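Local coordinates for extracellular solute-binding protein, family 1 (Bifidobacterium longum subsp. infantis ATCC 15697, PDB 3QUF), which probably captures a solute, most likely a sugar, outside the cell for uptake by an ABC transporter, as family 1 solute-binding proteins do, at residues Gly188-Glu200 with Phe284-Asn296. Numbering follows the deposited sequence.
Sequences GSFTGLLASYYGE and FPAYSKEDGQWIN
Glu200 of the segment 188-200 pushes its carboxylate into the loop 284-294, which leads into strand 295-305. Glu200 OE2 takes Ser288 N on its syn lone pair (2.9 Å), while Lys289 N arrives from above the carboxylate plane in a nearly straight bond (2.8 Å, N-H...O 173°). OE1 receives the Ser288 hydroxyl, also out of plane, so three donors fix the group's rotation. Lys289 runs extended past Glu200 in the opposite direction; its NZ bonds not to the carboxylate but to Glu200 O, at 2.7 Å.

One turn earlier, the Ser196 hydroxyl bridges two backbone groups of the loop: with OG anti to the backbone N (chi1 175°), it donates to Gly292 O (2.6 Å) and accepts from Tyr287 N (2.8 Å). Beside it, Tyr197 and Tyr287 point the same way in a T-shaped pair, planes at 86°, with the CD1 edge of Tyr197 on the face of Tyr287; Asp221 holds the Tyr197 hydroxyl. Trp294 instead lies over the helix backbone, one indole face above Ala195 O and its CB against Ala195 CB (3.6 Å). Near the first turn, Asn296 ND2 bonds to Gly188 O, which lies in the Asn296 amide plane; Gly192 N reaches the same oxygen from the opposite face of its carbonyl plane, and Arg263 holds OD1. Phe284 CD2 comes within 3.8 Å of Gly192 CA.

Side chains of a helix can thus fix an irregular loop's backbone, coupling the two; with three donors, the carboxylate is probably ionised.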
# COMPACT_ATOMS: atom_id res chain seq x y z
N GLY A 188 -8.33 -6.27 2.37
CA GLY A 188 -6.93 -6.69 2.22
C GLY A 188 -6.80 -8.14 1.73
O GLY A 188 -5.92 -8.45 0.93
N SER A 189 -7.65 -9.03 2.19
CA SER A 189 -7.60 -10.44 1.73
C SER A 189 -7.89 -10.56 0.24
O SER A 189 -7.24 -11.32 -0.48
CB SER A 189 -8.57 -11.33 2.56
OG SER A 189 -9.94 -10.92 2.46
N PHE A 190 -8.91 -9.84 -0.21
CA PHE A 190 -9.24 -9.81 -1.61
C PHE A 190 -8.07 -9.25 -2.41
O PHE A 190 -7.71 -9.80 -3.45
CB PHE A 190 -10.48 -8.93 -1.88
CG PHE A 190 -10.77 -8.78 -3.33
CD1 PHE A 190 -11.45 -9.77 -4.04
CD2 PHE A 190 -10.31 -7.66 -4.01
CE1 PHE A 190 -11.68 -9.64 -5.38
CE2 PHE A 190 -10.55 -7.54 -5.38
CZ PHE A 190 -11.23 -8.54 -6.05
N THR A 191 -7.47 -8.17 -1.92
CA THR A 191 -6.36 -7.55 -2.66
C THR A 191 -5.19 -8.53 -2.76
O THR A 191 -4.55 -8.62 -3.83
CB THR A 191 -5.94 -6.24 -2.02
OG1 THR A 191 -7.09 -5.37 -2.05
CG2 THR A 191 -4.79 -5.58 -2.76
N GLY A 192 -4.93 -9.27 -1.69
CA GLY A 192 -3.87 -10.29 -1.70
C GLY A 192 -4.14 -11.39 -2.71
O GLY A 192 -3.23 -11.88 -3.39
N LEU A 193 -5.40 -11.77 -2.83
CA LEU A 193 -5.80 -12.80 -3.77
C LEU A 193 -5.71 -12.30 -5.20
O LEU A 193 -5.23 -13.00 -6.08
CB LEU A 193 -7.20 -13.28 -3.40
CG LEU A 193 -7.68 -14.55 -4.09
CD1 LEU A 193 -6.78 -15.74 -3.72
CD2 LEU A 193 -9.16 -14.83 -3.72
N LEU A 194 -6.14 -11.06 -5.42
CA LEU A 194 -6.01 -10.38 -6.69
C LEU A 194 -4.54 -10.27 -7.10
O LEU A 194 -4.20 -10.55 -8.29
CB LEU A 194 -6.64 -8.98 -6.60
CG LEU A 194 -6.56 -8.15 -7.86
CD1 LEU A 194 -7.40 -8.74 -9.00
CD2 LEU A 194 -6.95 -6.64 -7.56
N ALA A 195 -3.68 -9.93 -6.14
CA ALA A 195 -2.26 -9.73 -6.41
C ALA A 195 -1.69 -11.06 -6.92
O ALA A 195 -0.94 -11.09 -7.88
CB ALA A 195 -1.53 -9.26 -5.16
N SER A 196 -2.09 -12.15 -6.28
CA SER A 196 -1.65 -13.48 -6.70
C SER A 196 -2.17 -13.85 -8.06
O SER A 196 -1.43 -14.40 -8.89
CB SER A 196 -2.08 -14.49 -5.67
OG SER A 196 -1.79 -15.85 -6.05
N TYR A 197 -3.45 -13.61 -8.31
CA TYR A 197 -4.04 -13.83 -9.63
C TYR A 197 -3.20 -13.25 -10.74
O TYR A 197 -2.98 -13.91 -11.74
CB TYR A 197 -5.48 -13.27 -9.69
CG TYR A 197 -6.09 -13.19 -11.07
CD1 TYR A 197 -6.74 -14.28 -11.63
CD2 TYR A 197 -6.04 -12.01 -11.79
CE1 TYR A 197 -7.30 -14.20 -12.87
CE2 TYR A 197 -6.64 -11.92 -13.05
CZ TYR A 197 -7.26 -13.04 -13.57
OH TYR A 197 -7.83 -12.96 -14.83
N TYR A 198 -2.72 -12.03 -10.54
CA TYR A 198 -1.88 -11.37 -11.50
C TYR A 198 -0.44 -11.83 -11.45
O TYR A 198 0.19 -12.06 -12.51
CB TYR A 198 -1.94 -9.86 -11.25
CG TYR A 198 -3.21 -9.14 -11.62
CD1 TYR A 198 -3.78 -9.29 -12.88
CD2 TYR A 198 -3.78 -8.24 -10.73
CE1 TYR A 198 -4.89 -8.55 -13.26
CE2 TYR A 198 -4.90 -7.49 -11.12
CZ TYR A 198 -5.42 -7.63 -12.39
OH TYR A 198 -6.53 -6.88 -12.78
N GLY A 199 0.11 -11.99 -10.25
CA GLY A 199 1.51 -12.30 -10.08
C GLY A 199 1.82 -13.69 -10.62
O GLY A 199 2.91 -13.91 -11.17
N GLU A 200 0.87 -14.60 -10.50
CA GLU A 200 1.05 -15.96 -11.01
C GLU A 200 1.18 -15.99 -12.51
O GLU A 200 1.75 -16.94 -13.06
CB GLU A 200 -0.10 -16.87 -10.55
CG GLU A 200 -0.08 -17.19 -9.03
CD GLU A 200 -1.24 -18.03 -8.58
OE1 GLU A 200 -2.14 -18.31 -9.42
OE2 GLU A 200 -1.23 -18.49 -7.42
N PHE A 284 -0.67 -13.66 2.18
CA PHE A 284 -2.00 -14.14 1.83
C PHE A 284 -1.90 -15.42 1.01
O PHE A 284 -0.94 -15.60 0.25
CB PHE A 284 -2.77 -13.10 1.05
CG PHE A 284 -3.04 -11.86 1.85
CD1 PHE A 284 -4.06 -11.81 2.78
CD2 PHE A 284 -2.20 -10.77 1.72
CE1 PHE A 284 -4.25 -10.68 3.56
CE2 PHE A 284 -2.38 -9.64 2.49
CZ PHE A 284 -3.42 -9.59 3.41
N PRO A 285 -2.86 -16.32 1.18
CA PRO A 285 -2.85 -17.53 0.36
C PRO A 285 -2.90 -17.23 -1.13
O PRO A 285 -3.48 -16.24 -1.56
CB PRO A 285 -4.13 -18.25 0.78
CG PRO A 285 -4.51 -17.66 2.10
CD PRO A 285 -4.07 -16.24 2.01
N ALA A 286 -2.25 -18.08 -1.90
CA ALA A 286 -2.21 -17.90 -3.33
C ALA A 286 -3.56 -18.21 -3.99
O ALA A 286 -4.33 -19.05 -3.54
CB ALA A 286 -1.13 -18.81 -3.94
N TYR A 287 -3.77 -17.56 -5.12
CA TYR A 287 -4.91 -17.87 -5.98
C TYR A 287 -4.90 -19.32 -6.46
O TYR A 287 -5.92 -19.97 -6.41
CB TYR A 287 -4.89 -16.91 -7.13
CG TYR A 287 -5.95 -17.09 -8.18
CD1 TYR A 287 -7.25 -16.67 -7.95
CD2 TYR A 287 -5.62 -17.61 -9.42
CE1 TYR A 287 -8.23 -16.80 -8.93
CE2 TYR A 287 -6.59 -17.72 -10.44
CZ TYR A 287 -7.89 -17.32 -10.16
OH TYR A 287 -8.86 -17.38 -11.15
N SER A 288 -3.74 -19.85 -6.87
CA SER A 288 -3.67 -21.22 -7.40
C SER A 288 -2.37 -21.98 -7.19
O SER A 288 -2.41 -23.23 -7.07
CB SER A 288 -4.03 -21.25 -8.90
OG SER A 288 -2.97 -20.77 -9.69
N LYS A 289 -1.23 -21.30 -7.19
CA LYS A 289 0.08 -21.94 -7.15
C LYS A 289 0.66 -22.06 -5.73
O LYS A 289 0.41 -21.20 -4.87
CB LYS A 289 1.07 -21.19 -8.03
CG LYS A 289 0.62 -21.06 -9.48
CD LYS A 289 1.68 -20.39 -10.36
CE LYS A 289 1.32 -20.44 -11.86
NZ LYS A 289 2.25 -19.57 -12.67
N GLU A 290 1.44 -23.12 -5.51
CA GLU A 290 1.99 -23.36 -4.16
C GLU A 290 2.94 -22.24 -3.74
O GLU A 290 3.17 -22.05 -2.55
CB GLU A 290 2.68 -24.73 -4.06
CG GLU A 290 1.67 -25.89 -3.91
CD GLU A 290 1.10 -26.01 -2.50
OE1 GLU A 290 1.90 -26.22 -1.55
OE2 GLU A 290 -0.14 -25.92 -2.34
N ASP A 291 3.51 -21.52 -4.70
CA ASP A 291 4.39 -20.40 -4.43
C ASP A 291 3.84 -19.04 -4.84
O ASP A 291 4.59 -18.10 -5.03
CB ASP A 291 5.73 -20.63 -5.11
CG ASP A 291 5.64 -20.58 -6.65
OD1 ASP A 291 4.54 -20.40 -7.24
OD2 ASP A 291 6.71 -20.72 -7.28
N GLY A 292 2.52 -18.94 -4.94
CA GLY A 292 1.88 -17.77 -5.57
C GLY A 292 1.44 -16.70 -4.58
O GLY A 292 0.57 -15.88 -4.91
N GLN A 293 2.01 -16.72 -3.38
CA GLN A 293 1.58 -15.79 -2.32
C GLN A 293 2.12 -14.37 -2.48
O GLN A 293 3.27 -14.16 -2.93
CB GLN A 293 1.94 -16.30 -0.93
CG GLN A 293 1.46 -17.71 -0.60
CD GLN A 293 2.33 -18.78 -1.22
OE1 GLN A 293 3.49 -18.54 -1.62
NE2 GLN A 293 1.76 -20.00 -1.31
N TRP A 294 1.27 -13.40 -2.13
CA TRP A 294 1.59 -11.97 -2.11
C TRP A 294 1.24 -11.38 -0.74
O TRP A 294 0.49 -11.96 0.03
CB TRP A 294 0.82 -11.23 -3.22
CG TRP A 294 1.44 -11.44 -4.57
CD1 TRP A 294 1.59 -12.62 -5.21
CD2 TRP A 294 2.08 -10.47 -5.38
NE1 TRP A 294 2.29 -12.47 -6.36
CE2 TRP A 294 2.59 -11.15 -6.52
CE3 TRP A 294 2.30 -9.10 -5.27
CZ2 TRP A 294 3.27 -10.49 -7.54
CZ3 TRP A 294 2.95 -8.45 -6.29
CH2 TRP A 294 3.47 -9.17 -7.41
N ILE A 295 1.78 -10.20 -0.47
CA ILE A 295 1.38 -9.41 0.68
C ILE A 295 0.73 -8.12 0.19
O ILE A 295 0.79 -7.77 -0.99
CB ILE A 295 2.54 -9.15 1.67
CG1 ILE A 295 3.61 -8.26 1.04
CG2 ILE A 295 3.11 -10.47 2.17
CD1 ILE A 295 4.76 -7.91 1.94
N ASN A 296 0.06 -7.43 1.09
CA ASN A 296 -0.39 -6.10 0.80
C ASN A 296 0.79 -5.13 0.96
O ASN A 296 1.65 -5.27 1.83
CB ASN A 296 -1.45 -5.61 1.81
CG ASN A 296 -2.82 -6.34 1.78
OD1 ASN A 296 -3.57 -6.24 2.77
ND2 ASN A 296 -3.15 -7.04 0.70
O HOH W 1 -1.66 -13.90 -2.22